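Local coordinates for bifunctional protein PutA (Bdellovibrio bacteriovorus, PDB 5UR2) that probably oxidises the gamma-semialdehyde of L-glutamate to L-glutamate with NAD(+), the second step of proline breakdown, and carries a proline dehydrogenase barrel on the same chain, at residues K207-W211 / F473-R479; L493-I499 / Q522-Q528; A545-K550 / A656-T661; L893-N897 / R917-E923. All blocks are in the same frame, centred on the assembly; numbering follows the deposited sequence.

Followed from the N terminus, the four contacts come in series, with no nesting or crossing. Contact 1 closes a loop of 261 intervening residues, which hold the other six strands of the proline dehydrogenase barrel, by bringing helix 476-491 back to a loop after barrel strand 194-197. That helix is followed by strand 495-501, where contact 2 closes only 22 residues as a parallel strand pair; the two centres are 30 Å apart. Strand 523-528 then leads to helix 532-549, and contact 3, spanning 105 residues, docks this helix on the link between helix 646-657 and strand 661-665. Contact 4 closes the 19 residues between its segments, joining the ends of helices 889-896 and 912-921; like contact 3, it belongs to the aldehyde dehydrogenase part.

Contact 1 (K207-W211 / F473-R479); sequences KDAAW and FAVKADR
The indole of W211 and the guanidinium of R479 form a flat stack where a loop of the proline dehydrogenase TIM barrel, between strand 194-197 and helix 211-232, meets the start of helix 476-491. The evidence for a true stack is geometric: the centres lie 4.2 Å apart and the planes differ by only 5°. W211 CG is anti to the backbone N (chi1 -173°), which sets the ring against the guanidinium, and R479 NH2 settles over the five-membered part, 3.5 Å from W211 CG. The centre of the guanidinium, however, rests on W211 CB rather than on the ring, and K476 CA covers its opposite face. The indole NE1 is hydrogen-bonded to E251.

One hydrogen bond fixes the rotation of the guanidinium. R479 NH1 donates to F473 O at 3.0 Å, nearly straight at 166° and almost in the guanidinium plane, so the arginine fastens the turn that precedes its own helix. Separately, a water makes a polar link across the segments, giving a hydrogen to D208 OD2 and accepting one from F473 N at 2.7 Å.

Apolar touches fill in beside these. A474 CB meets W211 CZ3 at 3.8 Å, and A209 CB lies against F473 CB. W587 meets the F473 ring and also receives A209, so the barrel loop is packed against helix 587-611, in the aldehyde dehydrogenase part, as well. Beside the stack, one carbon of the arginine passes close to the loop backbone, with R479 CD 3.3 Å from A209 O.

Contact 2 (L493-I499 / Q522-Q528); sequences LPVNVNI and QIVGKIQ
I527 reaches V497 by two torsions: CG1 stands anti to the carbonyl carbon (chi1 -44°), and chi2 of -58° folds CD1 back to within 3.8 Å of V497 CB. Both residues sit on one face of a parallel strand pair inside a mixed four-stranded sheet, where strand 495-497 runs beside strand 523-528 at 19°. Helix 671-684 covers that face through T671 and W675.

The register is fixed by four backbone hydrogen bonds that alternate in direction. V495 N donates to V524 O at 2.9 Å, K526 N to V495 O, V497 N to K526 O, and Q528 N to V497 O. This is the ladder expected of parallel strands, with V495 and V497 each using both N and O.

V524 and G525 together face R514 on the neighbouring strand 511-516, a classic beta bulge. At the start of 493-499, P494 follows a cis peptide bond and lays CB 3.6 Å from I523 O, while L493 CD2 packs alongside V524 CG1.

On the other face N496 and K526 run alongside each other, N496 OD1 near K526 CB; the lysine bends at chi3 and chi4, and its NZ forms a salt bridge with D513. Past the bridged residues, N498 and Q528 also run together, their amide planes well turned from each other and their polar ends bonded to other partners, E505 for N498 ND2 and S508 for Q528 OE1. The closest side-chain approach in this pair is Q528 CG to N498 OD1, at 3.4 Å.

Contact 3 (A545-K550 / A656-T661); sequences AYKTWK and AVAGNT
The two aromatic rings of helix 532-549, Y546 and W549, both turn edges toward the backbone of 656-661. Y546 carries K550 CD over one face, while G659 O lies near the ring plane at an edge, 3.2 Å from Y546 CE1. Around W549, A656 O and N660 N lie in the ring plane at the edge, and the methyl of T661 approaches obliquely.

The indole N-H makes the hydrogen bond across the segments: W549 NE1 donates to A656 O at 3.1 Å with an angle of 143°, and the oxygen is only 12° out of the ring plane. Chi1 of 174°, which places CG opposite the backbone N, extends the ring far enough to get there. A656 O also takes the backbone N-H of G659 at 2.8 Å, the two donors arriving from opposite faces of its carbonyl plane. G659, with positive phi, closes helix 646-657 in a Schellman motif.

T661 then wedges its CG2 against the helix backbone, 3.5 Å from Y546 CA, as its OG1 bonds to A542 O. Y546 OH bonds to S631, and N660 OD1 takes R632 N and G633 N, tying the turn to strand 623-638.

Chemically, A656 O is a buried carbonyl of the last helical turn that accepts from both G659 N and W549 NE1, so the indole ties helix 532-549 to the turn leading into strand 661-665.

Contact 4 (L893-N897 / R917-E923); sequences LDIAN and RVKEELE
N897 grips the backbone of 917-923 with both ends of its carboxamide. E923 N donates to N897 OD1 at 2.8 Å and 167°, and N897 ND2 donates to E921 O at 3.0 Å, bent to 149°. One side chain thereby holds an acceptor and a donor that flank L922, just where helix 912-921 ends. The carboxylate of E923 lies stacked on the same amide, the planes 29° apart, and its OE1 is engaged in a salt bridge with K947.

Beside this polar clamp is an apolar patch. A896 CB touches L922 CD1 at 3.5 Å, and L893 CD2 packs on V918 CG2 and L922 CB. The other branch, L893 CD1, sits over one face of the R917 guanidinium, 4.0 Å from NH2, and 3.6 Å from E921 OE1.

A side-on salt bridge holds that guanidinium flat beside L893: R917 NE meets E921 OE2 at 2.7 Å and R917 NH2 meets E921 OE1 at 2.9 Å. In the second shell, D890 of helix 889-896 forms a salt bridge with R917 NH1. A896 also touches I787 of strand 783-789. Separately, K919 ties helix 912-921 to the second subunit through a salt bridge with E972 of that chain.

Helix 912-921 joins the parallel, adjacent strands 901-908 and 926-929, a beta-alpha-beta crossover in the mixed sheet of the aldehyde dehydrogenase fold, and the asparagine pins its C-terminal exit to the end of helix 889-896.

Contact 1 (K207-W211 / F473-R479)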
loop_
_atom_site.group_PDB
_atom_site.type_symbol
_atom_site.label_atom_id
_atom_site.label_comp_id
_atom_site.label_asym_id
_atom_site.label_seq_id
_atom_site.Cartn_x
_atom_site.Cartn_y
_atom_site.Cartn_z
ATOM N N LYS B 207 8.385 -16.940 39.206
ATOM C CA LYS B 207 9.164 -16.877 37.976
ATOM C C LYS B 207 9.423 -18.301 37.511
ATOM O O LYS B 207 10.203 -19.031 38.130
ATOM C CB LYS B 207 10.471 -16.113 38.199
ATOM C CG LYS B 207 11.362 -16.041 36.985
ATOM C CD LYS B 207 10.720 -15.253 35.830
ATOM C CE LYS B 207 11.734 -15.115 34.690
ATOM N NZ LYS B 207 11.228 -14.365 33.539
ATOM N N ASP B 208 8.779 -18.684 36.416
ATOM C CA ASP B 208 8.813 -20.074 35.976
ATOM C C ASP B 208 10.215 -20.516 35.584
ATOM O O ASP B 208 10.595 -21.664 35.837
ATOM C CB ASP B 208 7.882 -20.264 34.774
ATOM C CG ASP B 208 8.050 -19.175 33.720
ATOM O OD1 ASP B 208 9.106 -18.492 33.689
ATOM O OD2 ASP B 208 7.133 -19.029 32.881
ATOM N N ALA B 209 11.007 -19.613 34.995
ATOM C CA ALA B 209 12.363 -19.971 34.611
ATOM C C ALA B 209 13.180 -20.366 35.831
ATOM O O ALA B 209 14.069 -21.222 35.741
ATOM C CB ALA B 209 13.019 -18.813 33.848
ATOM N N ALA B 210 12.857 -19.796 36.985
ATOM C CA ALA B 210 13.426 -20.229 38.258
ATOM C C ALA B 210 12.421 -21.113 38.993
ATOM O O ALA B 210 11.951 -20.801 40.090
ATOM C CB ALA B 210 13.829 -19.027 39.098
ATOM N N TRP B 211 12.096 -22.228 38.329
ATOM C CA TRP B 211 11.026 -23.113 38.768
ATOM C C TRP B 211 11.232 -23.574 40.204
ATOM O O TRP B 211 10.341 -23.424 41.043
ATOM C CB TRP B 211 10.949 -24.312 37.837
ATOM C CG TRP B 211 9.791 -25.233 38.074
ATOM C CD1 TRP B 211 9.787 -26.379 38.831
ATOM C CD2 TRP B 211 8.474 -25.112 37.524
ATOM N NE1 TRP B 211 8.553 -26.967 38.784
ATOM C CE2 TRP B 211 7.724 -26.211 37.996
ATOM C CE3 TRP B 211 7.853 -24.175 36.678
ATOM C CZ2 TRP B 211 6.384 -26.406 37.650
ATOM C CZ3 TRP B 211 6.525 -24.370 36.337
ATOM C CH2 TRP B 211 5.804 -25.476 36.821
ATOM N N PHE B 473 9.023 -20.951 29.617
ATOM C CA PHE B 473 10.029 -21.475 30.537
ATOM C C PHE B 473 9.431 -22.270 31.695
ATOM O O PHE B 473 10.191 -22.792 32.531
ATOM C CB PHE B 473 10.932 -20.349 31.054
ATOM C CG PHE B 473 12.025 -19.960 30.070
ATOM C CD1 PHE B 473 12.990 -20.882 29.694
ATOM C CD2 PHE B 473 12.088 -18.679 29.534
ATOM C CE1 PHE B 473 13.984 -20.544 28.798
ATOM C CE2 PHE B 473 13.087 -18.333 28.634
ATOM C CZ PHE B 473 14.032 -19.261 28.268
ATOM N N ALA B 474 8.104 -22.431 31.730
ATOM C CA ALA B 474 7.505 -23.413 32.622
ATOM C C ALA B 474 7.765 -24.848 32.154
ATOM O O ALA B 474 7.534 -25.794 32.929
ATOM C CB ALA B 474 5.996 -23.151 32.751
ATOM N N VAL B 475 8.214 -25.036 30.911
ATOM C CA VAL B 475 8.548 -26.370 30.407
ATOM C C VAL B 475 9.958 -26.742 30.869
ATOM O O VAL B 475 10.947 -26.098 30.492
ATOM C CB VAL B 475 8.432 -26.438 28.876
ATOM C CG1 VAL B 475 8.785 -27.836 28.385
ATOM C CG2 VAL B 475 7.021 -26.060 28.414
ATOM N N LYS B 476 10.058 -27.806 31.661
ATOM C CA LYS B 476 11.342 -28.169 32.249
ATOM C C LYS B 476 12.401 -28.435 31.183
ATOM O O LYS B 476 13.575 -28.085 31.365
ATOM C CB LYS B 476 11.170 -29.399 33.132
ATOM C CG LYS B 476 12.452 -29.888 33.770
ATOM C CD LYS B 476 12.163 -31.025 34.734
ATOM C CE LYS B 476 13.410 -31.431 35.477
ATOM N NZ LYS B 476 13.057 -32.405 36.524
ATOM N N ALA B 477 12.012 -29.070 30.075
ATOM C CA ALA B 477 12.973 -29.373 29.019
ATOM C C ALA B 477 13.587 -28.110 28.426
ATOM O O ALA B 477 14.744 -28.129 27.986
ATOM C CB ALA B 477 12.307 -30.203 27.921
ATOM N N ASP B 478 12.837 -27.010 28.396
ATOM C CA ASP B 478 13.375 -25.779 27.837
ATOM C C ASP B 478 14.307 -25.079 28.820
ATOM O O ASP B 478 15.311 -24.483 28.409
ATOM C CB ASP B 478 12.221 -24.894 27.375
ATOM C CG ASP B 478 11.570 -25.441 26.106
ATOM O OD1 ASP B 478 12.283 -26.128 25.335
ATOM O OD2 ASP B 478 10.360 -25.214 25.896
ATOM N N ARG B 479 14.011 -25.148 30.121
ATOM C CA ARG B 479 14.975 -24.662 31.107
ATOM C C ARG B 479 16.295 -25.425 30.999
ATOM O O ARG B 479 17.378 -24.831 31.079
ATOM C CB ARG B 479 14.399 -24.772 32.530
ATOM C CG ARG B 479 13.142 -23.935 32.762
ATOM C CD ARG B 479 12.764 -23.805 34.248
ATOM N NE ARG B 479 12.521 -25.100 34.868
ATOM C CZ ARG B 479 11.356 -25.754 34.843
ATOM N NH1 ARG B 479 10.290 -25.244 34.230
ATOM N NH2 ARG B 479 11.258 -26.936 35.442
HETATM O O HOH W 1 7.898 -18.519 30.003
#

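Contact 2 (L493-I499 / Q522-Q528)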
loop_
_atom_site.group_PDB
_atom_site.type_symbol
_atom_site.label_atom_id
_atom_site.label_comp_id
_atom_site.label_asym_id
_atom_site.label_seq_id
_atom_site.Cartn_x
_atom_site.Cartn_y
_atom_site.Cartn_z
ATOM N N LEU B 493 34.261 -19.132 26.079
ATOM C CA LEU B 493 34.793 -17.776 26.221
ATOM C C LEU B 493 36.306 -17.800 26.359
ATOM O O LEU B 493 36.863 -18.738 26.920
ATOM C CB LEU B 493 34.176 -17.057 27.423
ATOM C CG LEU B 493 32.648 -17.075 27.492
ATOM C CD1 LEU B 493 32.143 -16.274 28.679
ATOM C CD2 LEU B 493 32.000 -16.610 26.195
ATOM N N PRO B 494 36.988 -16.780 25.821
ATOM C CA PRO B 494 36.385 -15.683 25.075
ATOM C C PRO B 494 36.201 -16.048 23.606
ATOM O O PRO B 494 36.966 -16.860 23.096
ATOM C CB PRO B 494 37.398 -14.552 25.246
ATOM C CG PRO B 494 38.729 -15.263 25.327
ATOM C CD PRO B 494 38.442 -16.578 26.027
ATOM N N VAL B 495 35.183 -15.473 22.961
ATOM C CA VAL B 495 34.928 -15.692 21.540
ATOM C C VAL B 495 35.784 -14.725 20.731
ATOM O O VAL B 495 35.715 -13.508 20.926
ATOM C CB VAL B 495 33.438 -15.516 21.227
ATOM C CG1 VAL B 495 33.178 -15.704 19.748
ATOM C CG2 VAL B 495 32.624 -16.511 22.061
ATOM N N ASN B 496 36.631 -15.266 19.862
ATOM C CA ASN B 496 37.437 -14.461 18.955
ATOM C C ASN B 496 36.621 -14.145 17.708
ATOM O O ASN B 496 36.226 -15.057 16.977
ATOM C CB ASN B 496 38.723 -15.193 18.590
ATOM C CG ASN B 496 39.627 -15.373 19.777
ATOM O OD1 ASN B 496 40.270 -14.423 20.219
ATOM N ND2 ASN B 496 39.665 -16.591 20.324
ATOM N N VAL B 497 36.361 -12.862 17.470
ATOM C CA VAL B 497 35.500 -12.423 16.381
ATOM C C VAL B 497 36.363 -11.767 15.316
ATOM O O VAL B 497 37.151 -10.861 15.610
ATOM C CB VAL B 497 34.394 -11.477 16.873
ATOM C CG1 VAL B 497 33.637 -10.894 15.686
ATOM C CG2 VAL B 497 33.416 -12.236 17.793
ATOM N N ASN B 498 36.201 -12.219 14.082
ATOM C CA ASN B 498 36.937 -11.683 12.951
ATOM C C ASN B 498 36.030 -10.814 12.100
ATOM O O ASN B 498 34.805 -10.953 12.112
ATOM C CB ASN B 498 37.524 -12.807 12.094
ATOM C CG ASN B 498 38.671 -13.498 12.771
ATOM O OD1 ASN B 498 39.488 -12.848 13.433
ATOM N ND2 ASN B 498 38.759 -14.821 12.604
ATOM N N ILE B 499 36.663 -9.896 11.370
ATOM C CA ILE B 499 36.001 -9.199 10.279
ATOM C C ILE B 499 35.704 -10.195 9.165
ATOM O O ILE B 499 36.499 -11.112 8.908
ATOM C CB ILE B 499 36.906 -8.061 9.781
ATOM C CG1 ILE B 499 37.305 -7.157 10.939
ATOM C CG2 ILE B 499 36.223 -7.257 8.698
ATOM C CD1 ILE B 499 38.692 -6.552 10.759
ATOM N N GLN B 522 35.271 -10.879 33.604
ATOM C CA GLN B 522 35.235 -11.959 32.629
ATOM C C GLN B 522 35.113 -11.364 31.226
ATOM O O GLN B 522 34.227 -10.539 30.976
ATOM C CB GLN B 522 34.061 -12.901 32.938
ATOM C CG GLN B 522 33.887 -14.060 31.966
ATOM C CD GLN B 522 32.719 -14.986 32.320
ATOM O OE1 GLN B 522 31.550 -14.596 32.257
ATOM N NE2 GLN B 522 33.038 -16.223 32.693
ATOM N N ILE B 523 36.004 -11.764 30.322
ATOM C CA ILE B 523 35.974 -11.294 28.939
ATOM C C ILE B 523 35.102 -12.227 28.111
ATOM O O ILE B 523 35.358 -13.433 28.058
ATOM C CB ILE B 523 37.382 -11.214 28.334
ATOM C CG1 ILE B 523 38.289 -10.281 29.144
ATOM C CG2 ILE B 523 37.294 -10.782 26.880
ATOM C CD1 ILE B 523 39.696 -10.194 28.585
ATOM N N VAL B 524 34.086 -11.671 27.448
ATOM C CA VAL B 524 33.206 -12.482 26.607
ATOM C C VAL B 524 33.695 -12.516 25.161
ATOM O O VAL B 524 33.691 -13.573 24.525
ATOM C CB VAL B 524 31.751 -11.963 26.699
ATOM C CG1 VAL B 524 30.860 -12.694 25.704
ATOM C CG2 VAL B 524 31.217 -12.153 28.116
ATOM N N GLY B 525 34.123 -11.383 24.628
ATOM C CA GLY B 525 34.584 -11.312 23.250
ATOM C C GLY B 525 35.891 -10.557 23.119
ATOM O O GLY B 525 36.133 -9.571 23.822
ATOM N N LYS B 526 36.730 -11.031 22.210
ATOM C CA LYS B 526 37.908 -10.306 21.749
ATOM C C LYS B 526 37.666 -9.971 20.278
ATOM O O LYS B 526 37.688 -10.864 19.424
ATOM C CB LYS B 526 39.181 -11.131 21.960
ATOM C CG LYS B 526 39.539 -11.321 23.433
ATOM C CD LYS B 526 40.812 -12.146 23.628
ATOM C CE LYS B 526 41.686 -11.608 24.754
ATOM N NZ LYS B 526 41.847 -10.130 24.715
ATOM N N ILE B 527 37.417 -8.692 19.987
ATOM C CA ILE B 527 36.886 -8.261 18.692
ATOM C C ILE B 527 37.996 -7.646 17.857
ATOM O O ILE B 527 38.601 -6.652 18.269
ATOM C CB ILE B 527 35.749 -7.239 18.853
ATOM C CG1 ILE B 527 34.769 -7.650 19.961
ATOM C CG2 ILE B 527 35.095 -6.979 17.500
ATOM C CD1 ILE B 527 34.128 -8.998 19.762
ATOM N N GLN B 528 38.230 -8.202 16.666
ATOM C CA GLN B 528 39.057 -7.529 15.663
ATOM C C GLN B 528 38.337 -6.261 15.210
ATOM O O GLN B 528 37.254 -6.343 14.621
ATOM C CB GLN B 528 39.293 -8.446 14.452
ATOM C CG GLN B 528 40.061 -9.748 14.726
ATOM C CD GLN B 528 41.531 -9.516 15.093
ATOM O OE1 GLN B 528 42.205 -8.644 14.526
ATOM N NE2 GLN B 528 42.027 -10.292 16.051
#

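Contact 3 (A545-K550 / A656-T661)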
loop_
_atom_site.group_PDB
_atom_site.type_symbol
_atom_site.label_atom_id
_atom_site.label_comp_id
_atom_site.label_asym_id
_atom_site.label_seq_id
_atom_site.Cartn_x
_atom_site.Cartn_y
_atom_site.Cartn_z
ATOM N N ALA B 545 29.285 -6.802 -5.453
ATOM C CA ALA B 545 28.210 -7.770 -5.297
ATOM C C ALA B 545 26.862 -7.196 -5.738
ATOM O O ALA B 545 26.047 -7.916 -6.325
ATOM C CB ALA B 545 28.146 -8.235 -3.843
ATOM N N TYR B 546 26.633 -5.899 -5.520
ATOM C CA TYR B 546 25.335 -5.319 -5.859
ATOM C C TYR B 546 25.010 -5.482 -7.340
ATOM O O TYR B 546 23.840 -5.651 -7.699
ATOM C CB TYR B 546 25.298 -3.847 -5.450
ATOM C CG TYR B 546 24.025 -3.151 -5.852
ATOM C CD1 TYR B 546 22.815 -3.489 -5.267
ATOM C CD2 TYR B 546 24.036 -2.164 -6.831
ATOM C CE1 TYR B 546 21.638 -2.875 -5.651
ATOM C CE2 TYR B 546 22.875 -1.525 -7.211
ATOM C CZ TYR B 546 21.672 -1.888 -6.620
ATOM O OH TYR B 546 20.505 -1.271 -6.999
ATOM N N LYS B 547 26.038 -5.480 -8.196
ATOM C CA LYS B 547 25.852 -5.563 -9.647
ATOM C C LYS B 547 25.097 -6.825 -10.063
ATOM O O LYS B 547 24.292 -6.789 -11.003
ATOM C CB LYS B 547 27.225 -5.510 -10.330
ATOM C CG LYS B 547 27.201 -5.571 -11.834
ATOM C CD LYS B 547 28.611 -5.714 -12.408
ATOM C CE LYS B 547 28.625 -5.476 -13.923
ATOM N NZ LYS B 547 27.943 -4.193 -14.281
ATOM N N THR B 548 25.325 -7.945 -9.377
ATOM C CA THR B 548 24.591 -9.170 -9.679
ATOM C C THR B 548 23.464 -9.455 -8.693
ATOM O O THR B 548 22.431 -10.002 -9.090
ATOM C CB THR B 548 25.545 -10.377 -9.735
ATOM O OG1 THR B 548 26.343 -10.424 -8.541
ATOM C CG2 THR B 548 26.462 -10.303 -10.966
ATOM N N TRP B 549 23.633 -9.105 -7.419
ATOM C CA TRP B 549 22.593 -9.391 -6.436
ATOM C C TRP B 549 21.297 -8.650 -6.745
ATOM O O TRP B 549 20.214 -9.170 -6.470
ATOM C CB TRP B 549 23.090 -9.029 -5.039
ATOM C CG TRP B 549 22.054 -9.142 -3.931
ATOM C CD1 TRP B 549 21.428 -8.110 -3.285
ATOM C CD2 TRP B 549 21.539 -10.347 -3.346
ATOM N NE1 TRP B 549 20.562 -8.597 -2.345
ATOM C CE2 TRP B 549 20.612 -9.970 -2.362
ATOM C CE3 TRP B 549 21.777 -11.707 -3.554
ATOM C CZ2 TRP B 549 19.934 -10.903 -1.581
ATOM C CZ3 TRP B 549 21.086 -12.626 -2.788
ATOM C CH2 TRP B 549 20.186 -12.221 -1.809
ATOM N N LYS B 550 21.389 -7.434 -7.297
ATOM C CA LYS B 550 20.203 -6.650 -7.631
ATOM C C LYS B 550 19.333 -7.330 -8.685
ATOM O O LYS B 550 18.160 -6.960 -8.844
ATOM C CB LYS B 550 20.620 -5.263 -8.120
ATOM C CG LYS B 550 21.208 -5.246 -9.551
ATOM C CD LYS B 550 21.819 -3.876 -9.876
ATOM C CE LYS B 550 22.382 -3.842 -11.288
ATOM N NZ LYS B 550 23.117 -2.567 -11.561
ATOM N N ALA B 656 18.677 -6.253 2.371
ATOM C CA ALA B 656 19.104 -7.296 1.449
ATOM C C ALA B 656 17.930 -7.880 0.674
ATOM O O ALA B 656 18.030 -8.073 -0.547
ATOM C CB ALA B 656 19.859 -8.389 2.210
ATOM N N VAL B 657 16.799 -8.150 1.347
ATOM C CA VAL B 657 15.688 -8.753 0.615
ATOM C C VAL B 657 15.175 -7.782 -0.438
ATOM O O VAL B 657 14.679 -8.204 -1.490
ATOM C CB VAL B 657 14.547 -9.212 1.552
ATOM C CG1 VAL B 657 13.567 -8.055 1.848
ATOM C CG2 VAL B 657 13.797 -10.371 0.920
ATOM N N ALA B 658 15.329 -6.476 -0.204
ATOM C CA ALA B 658 14.948 -5.501 -1.219
ATOM C C ALA B 658 15.922 -5.445 -2.385
ATOM O O ALA B 658 15.693 -4.656 -3.305
ATOM C CB ALA B 658 14.827 -4.106 -0.600
ATOM N N GLY B 659 16.972 -6.262 -2.394
ATOM C CA GLY B 659 17.927 -6.252 -3.481
ATOM C C GLY B 659 19.153 -5.394 -3.247
ATOM O O GLY B 659 19.926 -5.179 -4.184
ATOM N N ASN B 660 19.318 -4.840 -2.057
ATOM C CA ASN B 660 20.528 -4.080 -1.767
ATOM C C ASN B 660 21.606 -4.989 -1.194
ATOM O O ASN B 660 21.327 -6.085 -0.703
ATOM C CB ASN B 660 20.218 -2.942 -0.799
ATOM C CG ASN B 660 19.084 -2.065 -1.292
ATOM O OD1 ASN B 660 19.285 -1.196 -2.163
ATOM N ND2 ASN B 660 17.879 -2.292 -0.752
ATOM N N THR B 661 22.850 -4.528 -1.257
ATOM C CA THR B 661 23.912 -5.177 -0.496
ATOM C C THR B 661 24.195 -4.351 0.756
ATOM O O THR B 661 23.732 -3.214 0.893
ATOM C CB THR B 661 25.177 -5.382 -1.342
ATOM O OG1 THR B 661 25.679 -4.125 -1.799
ATOM C CG2 THR B 661 24.849 -6.254 -2.563
#

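Contact 4 (L893-N897 / R917-E923)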
loop_
_atom_site.group_PDB
_atom_site.type_symbol
_atom_site.label_atom_id
_atom_site.label_comp_id
_atom_site.label_asym_id
_atom_site.label_seq_id
_atom_site.Cartn_x
_atom_site.Cartn_y
_atom_site.Cartn_z
ATOM N N LEU B 893 -1.659 15.715 29.712
ATOM C CA LEU B 893 -1.314 15.701 28.303
ATOM C C LEU B 893 -0.270 16.766 27.983
ATOM O O LEU B 893 0.699 16.485 27.264
ATOM C CB LEU B 893 -2.589 15.875 27.474
ATOM C CG LEU B 893 -3.402 14.569 27.474
ATOM C CD1 LEU B 893 -4.833 14.729 26.940
ATOM C CD2 LEU B 893 -2.666 13.559 26.665
ATOM N N ASP B 894 -0.422 17.973 28.553
ATOM C CA ASP B 894 0.552 19.047 28.337
ATOM C C ASP B 894 1.950 18.600 28.735
ATOM O O ASP B 894 2.917 18.792 27.984
ATOM C CB ASP B 894 0.177 20.298 29.136
ATOM C CG ASP B 894 -1.042 21.027 28.583
ATOM O OD1 ASP B 894 -1.439 20.777 27.423
ATOM O OD2 ASP B 894 -1.590 21.876 29.325
ATOM N N ILE B 895 2.074 18.012 29.925
ATOM C CA ILE B 895 3.364 17.494 30.365
ATOM C C ILE B 895 3.832 16.376 29.447
ATOM O O ILE B 895 5.001 16.339 29.038
ATOM C CB ILE B 895 3.288 17.037 31.834
ATOM C CG1 ILE B 895 3.091 18.255 32.736
ATOM C CG2 ILE B 895 4.539 16.259 32.223
ATOM C CD1 ILE B 895 2.795 17.905 34.164
ATOM N N ALA B 896 2.927 15.461 29.083
ATOM C CA ALA B 896 3.349 14.339 28.255
ATOM C C ALA B 896 3.890 14.820 26.917
ATOM O O ALA B 896 4.831 14.227 26.383
ATOM C CB ALA B 896 2.191 13.356 28.053
ATOM N N ASN B 897 3.340 15.907 26.387
ATOM C CA ASN B 897 3.708 16.430 25.079
ATOM C C ASN B 897 4.876 17.414 25.114
ATOM O O ASN B 897 5.254 17.930 24.061
ATOM C CB ASN B 897 2.493 17.113 24.444
ATOM C CG ASN B 897 1.467 16.123 23.948
ATOM O OD1 ASN B 897 1.799 15.006 23.529
ATOM N ND2 ASN B 897 0.206 16.516 24.010
ATOM N N ARG B 917 -9.487 11.324 24.165
ATOM C CA ARG B 917 -8.644 12.525 24.180
ATOM C C ARG B 917 -7.171 12.173 24.031
ATOM O O ARG B 917 -6.441 12.830 23.279
ATOM C CB ARG B 917 -8.847 13.329 25.470
ATOM C CG ARG B 917 -10.067 14.200 25.478
ATOM C CD ARG B 917 -9.937 15.257 26.555
ATOM N NE ARG B 917 -8.839 16.191 26.276
ATOM C CZ ARG B 917 -8.348 17.036 27.175
ATOM N NH1 ARG B 917 -8.849 17.055 28.403
ATOM N NH2 ARG B 917 -7.363 17.863 26.855
ATOM N N VAL B 918 -6.719 11.143 24.750
ATOM C CA VAL B 918 -5.335 10.710 24.654
ATOM C C VAL B 918 -5.041 10.241 23.236
ATOM O O VAL B 918 -3.974 10.532 22.677
ATOM C CB VAL B 918 -5.043 9.608 25.696
ATOM C CG1 VAL B 918 -3.625 8.998 25.500
ATOM C CG2 VAL B 918 -5.179 10.161 27.114
ATOM N N LYS B 919 -5.968 9.485 22.640
ATOM C CA LYS B 919 -5.772 9.039 21.265
ATOM C C LYS B 919 -5.590 10.218 20.320
ATOM O O LYS B 919 -4.737 10.182 19.432
ATOM C CB LYS B 919 -6.940 8.174 20.813
ATOM C CG LYS B 919 -6.884 6.740 21.315
ATOM C CD LYS B 919 -8.189 6.061 20.939
ATOM C CE LYS B 919 -8.265 4.631 21.403
ATOM N NZ LYS B 919 -9.670 4.145 21.236
ATOM N N GLU B 920 -6.371 11.274 20.504
ATOM C CA GLU B 920 -6.323 12.398 19.580
ATOM C C GLU B 920 -5.256 13.424 19.926
ATOM O O GLU B 920 -4.930 14.245 19.068
ATOM C CB GLU B 920 -7.686 13.107 19.507
ATOM C CG GLU B 920 -8.791 12.282 18.848
ATOM N N GLU B 921 -4.743 13.446 21.163
ATOM C CA GLU B 921 -3.876 14.539 21.601
ATOM C C GLU B 921 -2.480 14.130 22.058
ATOM O O GLU B 921 -1.604 14.996 22.124
ATOM C CB GLU B 921 -4.530 15.327 22.750
ATOM C CG GLU B 921 -5.863 15.945 22.414
ATOM C CD GLU B 921 -6.536 16.551 23.639
ATOM O OE1 GLU B 921 -5.822 17.184 24.451
ATOM O OE2 GLU B 921 -7.767 16.374 23.809
ATOM N N LEU B 922 -2.245 12.871 22.411
ATOM C CA LEU B 922 -0.908 12.478 22.838
ATOM C C LEU B 922 -0.027 12.333 21.606
ATOM O O LEU B 922 -0.336 11.528 20.723
ATOM C CB LEU B 922 -0.949 11.174 23.633
ATOM C CG LEU B 922 0.398 10.746 24.215
ATOM C CD1 LEU B 922 0.968 11.863 25.093
ATOM C CD2 LEU B 922 0.225 9.461 25.020
ATOM N N GLU B 923 1.069 13.100 21.548
ATOM C CA GLU B 923 1.930 13.148 20.356
ATOM C C GLU B 923 3.021 12.079 20.453
ATOM O O GLU B 923 4.152 12.331 20.874
ATOM C CB GLU B 923 2.518 14.549 20.200
ATOM C CG GLU B 923 1.447 15.629 19.940
ATOM C CD GLU B 923 1.938 17.059 20.219
ATOM O OE1 GLU B 923 3.055 17.225 20.765
ATOM O OE2 GLU B 923 1.206 18.020 19.880
#